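Local coordinates for protein 2'-deoxycytidine 5'-triphosphate deaminase (Agrobacterium tumefaciens, PDB 2R9Q) that probably deaminates dCTP to dUTP, a step on the route to thymidine nucleotides, at residues L255-R266 with R312-P323. Numbering follows the deposited sequence.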
ATOM      1  N   LEU B 255       1.903 -15.728  -5.975  1.00 63.15           N
ATOM      2  CA  LEU B 255       1.141 -14.582  -6.393  1.00 62.82           C
ATOM      3  C   LEU B 255       0.877 -13.620  -5.219  1.00 62.79           C
ATOM      4  O   LEU B 255       0.011 -13.884  -4.385  1.00 62.13           O
ATOM      5  CB  LEU B 255      -0.192 -15.055  -6.985  1.00 62.31           C
ATOM      6  CG  LEU B 255      -0.242 -15.883  -8.274  1.00 60.96           C
ATOM      7  CD1 LEU B 255      -1.706 -16.192  -8.595  1.00 57.76           C
ATOM      8  CD2 LEU B 255       0.466 -15.189  -9.443  1.00 57.94           C
ATOM      9  N   ASP B 256       1.629 -12.515  -5.205  1.00 63.24           N
ATOM     10  CA  ASP B 256       1.507 -11.383  -4.268  1.00 63.64           C
ATOM     11  C   ASP B 256       0.304 -10.617  -4.748  1.00 62.85           C
ATOM     12  O   ASP B 256       0.238 -10.310  -5.931  1.00 61.24           O
ATOM     13  CB  ASP B 256       2.821 -10.520  -4.286  1.00 64.47           C
ATOM     14  CG  ASP B 256       2.749  -9.172  -3.466  1.00 64.68           C
ATOM     15  OD1 ASP B 256       1.655  -8.588  -3.236  1.00 67.42           O
ATOM     16  OD2 ASP B 256       3.843  -8.680  -3.055  1.00 66.15           O
ATOM     17  N   PRO B 257      -0.659 -10.334  -3.848  1.00 63.41           N
ATOM     18  CA  PRO B 257      -1.931  -9.752  -4.301  1.00 64.28           C
ATOM     19  C   PRO B 257      -1.822  -8.312  -4.851  1.00 64.53           C
ATOM     20  O   PRO B 257      -2.684  -7.899  -5.627  1.00 63.54           O
ATOM     21  CB  PRO B 257      -2.847  -9.819  -3.038  1.00 64.54           C
ATOM     22  CG  PRO B 257      -2.076 -10.498  -1.991  1.00 63.40           C
ATOM     23  CD  PRO B 257      -0.634 -10.518  -2.382  1.00 63.50           C
ATOM     24  N   ASP B 258      -0.778  -7.575  -4.461  1.00 65.26           N
ATOM     25  CA  ASP B 258      -0.535  -6.217  -5.013  1.00 66.53           C
ATOM     26  C   ASP B 258       0.125  -6.216  -6.412  1.00 65.42           C
ATOM     27  O   ASP B 258       0.219  -5.186  -7.042  1.00 65.25           O
ATOM     28  CB  ASP B 258       0.347  -5.367  -4.075  1.00 67.12           C
ATOM     29  CG  ASP B 258      -0.181  -5.314  -2.618  1.00 70.82           C
ATOM     30  OD1 ASP B 258       0.664  -5.501  -1.687  1.00 73.83           O
ATOM     31  OD2 ASP B 258      -1.420  -5.092  -2.411  1.00 72.14           O
ATOM     32  N   GLU B 259       0.583  -7.359  -6.886  1.00 64.49           N
ATOM     33  CA  GLU B 259       1.252  -7.438  -8.153  1.00 64.57           C
ATOM     34  C   GLU B 259       0.345  -7.904  -9.296  1.00 63.49           C
ATOM     35  O   GLU B 259      -0.733  -8.407  -9.107  1.00 61.63           O
ATOM     36  CB  GLU B 259       2.468  -8.349  -8.026  1.00 65.38           C
ATOM     37  CG  GLU B 259       3.503  -7.943  -6.957  1.00 67.66           C
ATOM     38  CD  GLU B 259       4.236  -6.641  -7.243  1.00 70.97           C
ATOM     39  OE1 GLU B 259       4.661  -6.390  -8.402  1.00 76.90           O
ATOM     40  OE2 GLU B 259       4.435  -5.865  -6.286  1.00 73.81           O
ATOM     41  N   PHE B 260       0.779  -7.697 -10.523  1.00 64.14           N
ATOM     42  CA  PHE B 260       0.110  -8.368 -11.633  1.00 63.42           C
ATOM     43  C   PHE B 260       1.115  -9.111 -12.469  1.00 61.82           C
ATOM     44  O   PHE B 260       2.256  -8.711 -12.579  1.00 60.45           O
ATOM     45  CB  PHE B 260      -0.812  -7.392 -12.395  1.00 64.58           C
ATOM     46  CG  PHE B 260      -0.287  -6.879 -13.675  1.00 63.34           C
ATOM     47  CD1 PHE B 260      -0.817  -7.339 -14.868  1.00 64.05           C
ATOM     48  CD2 PHE B 260       0.678  -5.887 -13.691  1.00 65.18           C
ATOM     49  CE1 PHE B 260      -0.359  -6.882 -16.053  1.00 64.89           C
ATOM     50  CE2 PHE B 260       1.148  -5.391 -14.881  1.00 65.67           C
ATOM     51  CZ  PHE B 260       0.633  -5.881 -16.077  1.00 65.65           C
ATOM     52  N   TYR B 261       0.674 -10.246 -12.975  1.00 61.17           N
ATOM     53  CA  TYR B 261       1.507 -11.235 -13.598  1.00 61.49           C
ATOM     54  C   TYR B 261       0.988 -11.526 -15.009  1.00 60.34           C
ATOM     55  O   TYR B 261      -0.196 -11.732 -15.209  1.00 59.32           O
ATOM     56  CB  TYR B 261       1.542 -12.531 -12.762  1.00 63.09           C
ATOM     57  CG  TYR B 261       2.111 -12.385 -11.361  1.00 64.17           C
ATOM     58  CD1 TYR B 261       3.451 -12.643 -11.111  1.00 66.57           C
ATOM     59  CD2 TYR B 261       1.329 -11.964 -10.316  1.00 64.77           C
ATOM     60  CE1 TYR B 261       3.993 -12.483  -9.858  1.00 66.80           C
ATOM     61  CE2 TYR B 261       1.857 -11.806  -9.058  1.00 68.12           C
ATOM     62  CZ  TYR B 261       3.211 -12.073  -8.810  1.00 67.77           C
ATOM     63  OH  TYR B 261       3.762 -11.933  -7.495  1.00 65.49           O
ATOM     64  N   ILE B 262       1.883 -11.543 -15.991  1.00 59.67           N
ATOM     65  CA  ILE B 262       1.535 -11.985 -17.343  1.00 59.05           C
ATOM     66  C   ILE B 262       2.122 -13.376 -17.495  1.00 58.67           C
ATOM     67  O   ILE B 262       3.333 -13.569 -17.456  1.00 57.39           O
ATOM     68  CB  ILE B 262       2.070 -11.045 -18.476  1.00 59.21           C
ATOM     69  CG1 ILE B 262       1.462  -9.652 -18.360  1.00 57.66           C
ATOM     70  CG2 ILE B 262       1.766 -11.621 -19.839  1.00 54.73           C
ATOM     71  CD1 ILE B 262       2.225  -8.600 -19.157  1.00 59.92           C
ATOM     72  N   LEU B 263       1.222 -14.333 -17.675  1.00 58.46           N
ATOM     73  CA  LEU B 263       1.552 -15.731 -17.682  1.00 58.61           C
ATOM     74  C   LEU B 263       0.937 -16.429 -18.887  1.00 59.08           C
ATOM     75  O   LEU B 263       0.136 -15.847 -19.630  1.00 58.58           O
ATOM     76  CB  LEU B 263       1.097 -16.378 -16.363  1.00 58.47           C
ATOM     77  CG  LEU B 263       1.732 -15.869 -15.065  1.00 57.00           C
ATOM     78  CD1 LEU B 263       0.974 -16.445 -13.891  1.00 54.82           C
ATOM     79  CD2 LEU B 263       3.228 -16.204 -15.008  1.00 55.16           C
ATOM     80  N   VAL B 264       1.337 -17.685 -19.084  1.00 60.01           N
ATOM     81  CA  VAL B 264       0.936 -18.452 -20.262  1.00 60.49           C
ATOM     82  C   VAL B 264       0.267 -19.816 -19.942  1.00 60.18           C
ATOM     83  O   VAL B 264       0.654 -20.532 -19.029  1.00 58.61           O
ATOM     84  CB  VAL B 264       2.112 -18.524 -21.356  1.00 60.75           C
ATOM     85  CG1 VAL B 264       3.465 -18.418 -20.729  1.00 61.28           C
ATOM     86  CG2 VAL B 264       2.001 -19.750 -22.229  1.00 60.75           C
ATOM     87  N   SER B 265      -0.775 -20.114 -20.706  1.00 61.10           N
ATOM     88  CA  SER B 265      -1.447 -21.405 -20.685  1.00 62.19           C
ATOM     89  C   SER B 265      -0.569 -22.572 -21.175  1.00 63.12           C
ATOM     90  O   SER B 265       0.249 -22.407 -22.070  1.00 62.46           O
ATOM     91  CB  SER B 265      -2.742 -21.339 -21.516  1.00 62.48           C
ATOM     92  OG  SER B 265      -2.516 -21.393 -22.910  1.00 60.44           O
ATOM     93  N   ARG B 266      -0.757 -23.750 -20.592  1.00 64.26           N
ATOM     94  CA  ARG B 266      -0.121 -24.964 -21.125  1.00 65.88           C
ATOM     95  C   ARG B 266      -0.740 -25.336 -22.470  1.00 66.12           C
ATOM     96  O   ARG B 266      -0.024 -25.695 -23.404  1.00 66.39           O
ATOM     97  CB  ARG B 266      -0.270 -26.145 -20.171  1.00 66.14           C
ATOM     98  CG  ARG B 266       0.463 -25.992 -18.865  1.00 68.39           C
ATOM     99  CD  ARG B 266       0.572 -27.319 -18.141  1.00 70.70           C
ATOM    100  NE  ARG B 266      -0.735 -27.928 -18.068  1.00 71.53           N
ATOM    101  CZ  ARG B 266      -0.989 -29.225 -18.175  1.00 72.76           C
ATOM    102  NH1 ARG B 266      -0.022 -30.128 -18.367  1.00 74.27           N
ATOM    103  NH2 ARG B 266      -2.243 -29.619 -18.102  1.00 72.43           N
ATOM    104  N   ARG B 312      -0.837 -20.673 -27.680  1.00 68.90           N
ATOM    105  CA  ARG B 312      -1.060 -20.522 -26.256  1.00 68.85           C
ATOM    106  C   ARG B 312      -1.806 -19.223 -25.967  1.00 67.25           C
ATOM    107  O   ARG B 312      -1.687 -18.249 -26.707  1.00 65.55           O
ATOM    108  CB  ARG B 312       0.249 -20.584 -25.476  1.00 69.61           C
ATOM    109  CG  ARG B 312       0.805 -21.980 -25.385  1.00 71.46           C
ATOM    110  CD  ARG B 312       2.293 -21.965 -25.460  1.00 75.60           C
ATOM    111  NE  ARG B 312       2.823 -23.328 -25.427  1.00 77.26           N
ATOM    112  CZ  ARG B 312       2.982 -24.058 -24.336  1.00 76.63           C
ATOM    113  NH1 ARG B 312       2.652 -23.600 -23.137  1.00 78.16           N
ATOM    114  NH2 ARG B 312       3.484 -25.256 -24.450  1.00 78.46           N
ATOM    115  N   ALA B 313      -2.642 -19.265 -24.934  1.00 65.76           N
ATOM    116  CA  ALA B 313      -3.246 -18.064 -24.409  1.00 65.26           C
ATOM    117  C   ALA B 313      -2.347 -17.428 -23.325  1.00 64.53           C
ATOM    118  O   ALA B 313      -1.846 -18.109 -22.412  1.00 62.42           O
ATOM    119  CB  ALA B 313      -4.628 -18.338 -23.899  1.00 64.42           C
ATOM    120  N   VAL B 314      -2.126 -16.120 -23.474  1.00 64.44           N
ATOM    121  CA  VAL B 314      -1.406 -15.309 -22.504  1.00 64.66           C
ATOM    122  C   VAL B 314      -2.441 -14.806 -21.518  1.00 64.31           C
ATOM    123  O   VAL B 314      -3.449 -14.303 -21.926  1.00 63.81           O
ATOM    124  CB  VAL B 314      -0.721 -14.129 -23.157  1.00 64.86           C
ATOM    125  CG1 VAL B 314       0.052 -13.323 -22.126  1.00 63.62           C
ATOM    126  CG2 VAL B 314       0.140 -14.601 -24.297  1.00 65.40           C
ATOM    127  N   LEU B 315      -2.182 -14.988 -20.226  1.00 64.51           N
ATOM    128  CA  LEU B 315      -3.165 -14.760 -19.161  1.00 64.62           C
ATOM    129  C   LEU B 315      -2.650 -13.725 -18.164  1.00 63.34           C
ATOM    130  O   LEU B 315      -1.492 -13.761 -17.770  1.00 61.72           O
ATOM    131  CB  LEU B 315      -3.430 -16.080 -18.399  1.00 64.86           C
ATOM    132  CG  LEU B 315      -3.866 -17.309 -19.219  1.00 65.29           C
ATOM    133  CD1 LEU B 315      -3.400 -18.626 -18.554  1.00 64.13           C
ATOM    134  CD2 LEU B 315      -5.374 -17.334 -19.507  1.00 62.00           C
ATOM    135  N   GLU B 316      -3.512 -12.801 -17.758  1.00 62.99           N
ATOM    136  CA  GLU B 316      -3.191 -11.933 -16.635  1.00 63.14           C
ATOM    137  C   GLU B 316      -3.832 -12.513 -15.371  1.00 62.71           C
ATOM    138  O   GLU B 316      -5.039 -12.592 -15.256  1.00 61.07           O
ATOM    139  CB  GLU B 316      -3.585 -10.459 -16.869  1.00 63.43           C
ATOM    140  CG  GLU B 316      -2.858  -9.764 -18.041  1.00 64.65           C
ATOM    141  CD  GLU B 316      -3.484 -10.098 -19.373  1.00 65.68           C
ATOM    142  OE1 GLU B 316      -4.726 -10.022 -19.464  1.00 67.13           O
ATOM    143  OE2 GLU B 316      -2.751 -10.466 -20.317  1.00 63.82           O
ATOM    144  N   VAL B 317      -2.990 -12.913 -14.437  1.00 63.10           N
ATOM    145  CA  VAL B 317      -3.412 -13.538 -13.203  1.00 64.60           C
ATOM    146  C   VAL B 317      -3.044 -12.637 -12.028  1.00 64.98           C
ATOM    147  O   VAL B 317      -1.942 -12.072 -11.959  1.00 64.33           O
ATOM    148  CB  VAL B 317      -2.754 -14.946 -13.060  1.00 65.18           C
ATOM    149  CG1 VAL B 317      -3.059 -15.579 -11.740  1.00 64.67           C
ATOM    150  CG2 VAL B 317      -3.113 -15.830 -14.230  1.00 63.39           C
ATOM    151  N   ARG B 318      -4.014 -12.470 -11.147  1.00 66.22           N
ATOM    152  CA  ARG B 318      -3.858 -11.772  -9.894  1.00 67.94           C
ATOM    153  C   ARG B 318      -4.460 -12.616  -8.767  1.00 67.54           C
ATOM    154  O   ARG B 318      -5.483 -13.272  -8.933  1.00 65.82           O
ATOM    155  CB  ARG B 318      -4.591 -10.436  -9.918  1.00 68.16           C
ATOM    156  CG  ARG B 318      -3.987  -9.318 -10.744  1.00 69.78           C
ATOM    157  CD  ARG B 318      -4.953  -8.089 -10.657  1.00 71.11           C
ATOM    158  NE  ARG B 318      -4.313  -6.776 -10.767  1.00 72.98           N
ATOM    159  CZ  ARG B 318      -3.642  -6.152  -9.789  1.00 72.70           C
ATOM    160  NH1 ARG B 318      -3.121  -4.961 -10.031  1.00 72.83           N
ATOM    161  NH2 ARG B 318      -3.470  -6.711  -8.587  1.00 72.65           N
ATOM    162  N   SER B 319      -3.794 -12.594  -7.619  1.00 68.26           N
ATOM    163  CA  SER B 319      -4.350 -13.170  -6.410  1.00 68.31           C
ATOM    164  C   SER B 319      -5.162 -12.106  -5.691  1.00 69.38           C
ATOM    165  O   SER B 319      -4.879 -10.896  -5.771  1.00 67.84           O
ATOM    166  CB  SER B 319      -3.269 -13.715  -5.479  1.00 67.49           C
ATOM    167  OG  SER B 319      -2.579 -12.653  -4.914  1.00 64.40           O
ATOM    168  N   HIS B 320      -6.171 -12.595  -4.978  1.00 70.70           N
ATOM    169  CA  HIS B 320      -7.090 -11.746  -4.258  1.00 72.13           C
ATOM    170  C   HIS B 320      -6.988 -11.927  -2.750  1.00 71.41           C
ATOM    171  O   HIS B 320      -7.025 -13.045  -2.232  1.00 70.17           O
ATOM    172  CB  HIS B 320      -8.491 -12.003  -4.775  1.00 72.89           C
ATOM    173  CG  HIS B 320      -8.609 -11.685  -6.229  1.00 76.49           C
ATOM    174  ND1 HIS B 320      -8.177 -10.479  -6.745  1.00 76.36           N
ATOM    175  CD2 HIS B 320      -9.034 -12.425  -7.285  1.00 77.73           C
ATOM    176  CE1 HIS B 320      -8.347 -10.484  -8.054  1.00 79.01           C
ATOM    177  NE2 HIS B 320      -8.866 -11.648  -8.409  1.00 78.77           N
ATOM    178  N   GLU B 321      -6.827 -10.796  -2.076  1.00 70.96           N
ATOM    179  CA  GLU B 321      -6.746 -10.729  -0.617  1.00 71.01           C
ATOM    180  C   GLU B 321      -5.477 -11.334  -0.025  1.00 68.46           C
ATOM    181  O   GLU B 321      -4.753 -10.638   0.643  1.00 68.19           O
ATOM    182  CB  GLU B 321      -7.991 -11.321   0.043  1.00 71.87           C
ATOM    183  CG  GLU B 321      -9.235 -10.483  -0.196  1.00 75.72           C
ATOM    184  CD  GLU B 321     -10.407 -11.005   0.593  1.00 79.33           C
ATOM    185  OE1 GLU B 321     -10.748 -12.199   0.360  1.00 81.73           O
ATOM    186  OE2 GLU B 321     -10.962 -10.242   1.428  1.00 78.85           O
ATOM    187  N   VAL B 322      -5.234 -12.616  -0.270  1.00 65.58           N
ATOM    188  CA  VAL B 322      -4.131 -13.353   0.321  1.00 63.94           C
ATOM    189  C   VAL B 322      -3.157 -13.889  -0.776  1.00 63.04           C
ATOM    190  O   VAL B 322      -3.584 -14.210  -1.885  1.00 61.55           O
ATOM    191  CB  VAL B 322      -4.722 -14.504   1.235  1.00 63.35           C
ATOM    192  CG1 VAL B 322      -3.841 -15.671   1.308  1.00 62.08           C
ATOM    193  CG2 VAL B 322      -5.023 -13.977   2.637  1.00 63.29           C
ATOM    194  N   PRO B 323      -1.836 -13.936  -0.476  1.00 62.40           N
ATOM    195  CA  PRO B 323      -0.904 -14.655  -1.319  1.00 61.97           C
ATOM    196  C   PRO B 323      -1.216 -16.143  -1.517  1.00 61.86           C
ATOM    197  O   PRO B 323      -1.564 -16.872  -0.576  1.00 62.23           O
ATOM    198  CB  PRO B 323       0.455 -14.436  -0.644  1.00 62.18           C
ATOM    199  CG  PRO B 323       0.185 -13.820   0.628  1.00 62.30           C
ATOM    200  CD  PRO B 323      -1.152 -13.229   0.618  1.00 62.31           C
TER
HETATM  201  O   HOH W   1      -1.453 -11.293  -7.676  1.00 35.49           O
HETATM  202  O   HOH W   2      -5.139  -8.491  -6.556  1.00 56.43           O
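Tyr-261 to Ser-265 pairs antiparallel with Ala-313 to Val-317, joining two inner strands of a five-stranded sheet in the C-terminal domain. Leu-263 and Leu-315 form the central hydrogen-bonded pair, with Leu-263 N to Leu-315 O at 2.8 Å and nearly straight (169°). Toward one end, Ser-265 N gives to Ala-313 O, and Ser-265 OG accepts from Ala-313 N at 2.9 Å; OG stands between its own backbone N and carbonyl carbon (chi1 77°), where it also hydrogen-bonds Glu-267 O. Leu-263 and Val-317 lie on one face of the sheet, and the side chains of Leu-255 and Val-317 cross at about a right angle, with Leu-255 CD1 to Val-317 CG1 a tight 3.5 Å. On the other, Ile-262 CG2 meets Val-314 CG1, and both side chains pack on a bound peptide. This mostly beta framework is consistent with the dUTPase clan. Beyond the ladder, an Asx turn at Asp-256 overlaps a type I turn reaching Glu-259. Ser-319 OG donates to Leu-255 O from above the carbonyl plane (2.9 Å), while one water links Ser-319 N to Asp-256 O. Phe-260 CB sits 3.7 Å above the Arg-318 guanidinium plane, offset toward its rim, and Pro-257 O lies at the guanidinium edge; Arg-318 NH1 forms a salt bridge with Asp-120.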